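Glutamine cyclotransferase (Zymomonas mobilis, PDB 3NOL) catalyses the cyclisation of N-terminal glutamine to pyroglutamate with release of ammonia, as a calcium-containing beta-propeller glutaminyl cyclase. Local coordinates at residues I208-I213 and F250-T255. Sequence-based numbering, arbitrary orientation.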
loop_
_atom_site.group_PDB
_atom_site.type_symbol
_atom_site.label_atom_id
_atom_site.label_comp_id
_atom_site.label_asym_id
_atom_site.label_seq_id
_atom_site.Cartn_x
_atom_site.Cartn_y
_atom_site.Cartn_z
ATOM N N ILE A 208 -12.963 3.911 6.375
ATOM C CA ILE A 208 -12.682 2.829 7.316
ATOM C C ILE A 208 -11.921 3.373 8.515
ATOM O O ILE A 208 -10.829 3.916 8.376
ATOM C CB ILE A 208 -11.880 1.714 6.628
ATOM C CG1 ILE A 208 -12.695 1.141 5.450
ATOM C CG2 ILE A 208 -11.457 0.643 7.646
ATOM C CD1 ILE A 208 -11.807 0.528 4.351
ATOM N N ASP A 209 -12.511 3.228 9.695
ATOM C CA ASP A 209 -11.931 3.774 10.922
ATOM C C ASP A 209 -11.202 2.660 11.685
ATOM O O ASP A 209 -11.845 1.793 12.294
ATOM C CB ASP A 209 -13.050 4.378 11.791
ATOM C CG ASP A 209 -12.527 5.068 13.046
ATOM O OD1 ASP A 209 -11.305 5.056 13.301
ATOM O OD2 ASP A 209 -13.368 5.641 13.799
ATOM N N LEU A 210 -9.871 2.670 11.628
ATOM C CA LEU A 210 -9.047 1.708 12.376
ATOM C C LEU A 210 -8.496 2.226 13.719
ATOM O O LEU A 210 -7.619 1.610 14.295
ATOM C CB LEU A 210 -7.894 1.157 11.505
ATOM C CG LEU A 210 -8.357 0.449 10.217
ATOM C CD1 LEU A 210 -7.170 -0.149 9.456
ATOM C CD2 LEU A 210 -9.435 -0.611 10.478
ATOM N N ASN A 211 -9.002 3.359 14.204
ATOM C CA ASN A 211 -8.588 3.838 15.518
ATOM C C ASN A 211 -8.850 2.771 16.564
ATOM O O ASN A 211 -9.894 2.117 16.545
ATOM C CB ASN A 211 -9.262 5.161 15.862
ATOM C CG ASN A 211 -8.575 6.335 15.203
ATOM O OD1 ASN A 211 -7.476 6.720 15.603
ATOM N ND2 ASN A 211 -9.214 6.910 14.187
ATOM N N GLY A 212 -7.863 2.557 17.431
ATOM C CA GLY A 212 -7.975 1.548 18.489
ATOM C C GLY A 212 -7.510 0.141 18.141
ATOM O O GLY A 212 -7.396 -0.719 19.032
ATOM N N ILE A 213 -7.218 -0.111 16.863
ATOM C CA ILE A 213 -6.753 -1.432 16.444
ATOM C C ILE A 213 -5.418 -1.834 17.124
ATOM O O ILE A 213 -5.196 -3.009 17.376
ATOM C CB ILE A 213 -6.721 -1.600 14.890
ATOM C CG1 ILE A 213 -6.798 -3.083 14.513
ATOM C CG2 ILE A 213 -5.509 -0.888 14.292
ATOM C CD1 ILE A 213 -7.138 -3.350 13.093
ATOM N N PHE A 250 -3.226 -7.444 10.197
ATOM C CA PHE A 250 -4.579 -7.849 10.583
ATOM C C PHE A 250 -5.372 -8.190 9.341
ATOM O O PHE A 250 -5.440 -7.393 8.396
ATOM C CB PHE A 250 -5.314 -6.720 11.307
ATOM C CG PHE A 250 -4.674 -6.318 12.608
ATOM C CD1 PHE A 250 -3.883 -5.183 12.672
ATOM C CD2 PHE A 250 -4.849 -7.098 13.764
ATOM C CE1 PHE A 250 -3.261 -4.800 13.873
ATOM C CE2 PHE A 250 -4.241 -6.735 14.975
ATOM C CZ PHE A 250 -3.446 -5.567 15.028
ATOM N N GLU A 251 -5.998 -9.362 9.361
ATOM C CA GLU A 251 -7.008 -9.696 8.374
ATOM C C GLU A 251 -8.336 -9.229 8.970
ATOM O O GLU A 251 -8.719 -9.668 10.073
ATOM C CB GLU A 251 -7.011 -11.201 8.126
ATOM C CG GLU A 251 -8.106 -11.643 7.190
ATOM C CD GLU A 251 -8.153 -13.164 7.004
ATOM O OE1 GLU A 251 -9.161 -13.638 6.443
ATOM O OE2 GLU A 251 -7.197 -13.860 7.408
ATOM N N ILE A 252 -9.003 -8.323 8.262
ATOM C CA ILE A 252 -10.213 -7.669 8.800
ATOM C C ILE A 252 -11.416 -7.772 7.877
ATOM O O ILE A 252 -11.284 -7.780 6.650
ATOM C CB ILE A 252 -9.992 -6.160 9.122
ATOM C CG1 ILE A 252 -9.564 -5.365 7.859
ATOM C CG2 ILE A 252 -9.023 -5.975 10.277
ATOM C CD1 ILE A 252 -9.606 -3.817 8.085
ATOM N N THR A 253 -12.597 -7.826 8.480
ATOM C CA THR A 253 -13.841 -7.579 7.742
ATOM C C THR A 253 -14.378 -6.185 8.115
ATOM O O THR A 253 -13.935 -5.589 9.103
ATOM C CB THR A 253 -14.897 -8.692 7.997
ATOM O OG1 THR A 253 -15.151 -8.786 9.397
ATOM C CG2 THR A 253 -14.401 -10.074 7.454
ATOM N N LEU A 254 -15.294 -5.666 7.295
ATOM C CA LEU A 254 -15.848 -4.318 7.471
ATOM C C LEU A 254 -17.346 -4.377 7.651
ATOM O O LEU A 254 -18.016 -5.170 6.987
ATOM C CB LEU A 254 -15.544 -3.449 6.240
ATOM C CG LEU A 254 -14.073 -3.292 5.912
ATOM C CD1 LEU A 254 -13.964 -2.452 4.635
ATOM C CD2 LEU A 254 -13.362 -2.644 7.098
ATOM N N THR A 255 -17.857 -3.540 8.552
ATOM C CA THR A 255 -19.301 -3.340 8.691
ATOM C C THR A 255 -19.602 -1.860 8.776
ATOM O O THR A 255 -18.913 -1.121 9.495
ATOM C CB THR A 255 -19.882 -4.033 9.947
ATOM O OG1 THR A 255 -19.189 -3.582 11.118
ATOM C CG2 THR A 255 -19.762 -5.552 9.829
#
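Ile-213 lies over one face of the Phe-250 ring, its CG1 4.0 Å from the ring centroid in a CH-pi contact only 13° off the normal. CG1 anti to the backbone N (chi1 -157°) carries the chain across the ring, and its CD1 lies over the CG-CD1 side, 3.8 Å from Phe-250 CD1. The same methyl borders Ile-252, whose CD1 in turn meets Leu-210 CD2 at 4.0 Å. At the far end the side chains of Ile-208 and Leu-254 meet roughly perpendicular to each other: CD1 of Ile-208 reaches CD1 of Leu-254 at 3.7 Å, while its CG2 rests against CD2. No hydrogen bond joins the two segments, since strand 28-38 runs between 204-209 and 248-256 in this beta-propeller, bringing the chain's N-terminal strand into a sheet with its C-terminal one. Cutting Phe-250 back to an alanine is likely to leave Ile-213 without the ring it lies on and to open a gap beside Val-241 and Ala-217. Behind the apolar row, a type II beta turn from Leu-210 to Ile-213, closed by Ile-213 N to Leu-210 O, presents Ile-213 to the ring. Asp-209 OD1 braces the turn by accepting hydrogen bonds from Asn-211 N (3.0 Å, an Asx turn) and Asn-211 ND2, from opposite faces of the carboxylate plane; OD2 forms a salt bridge with Arg-257.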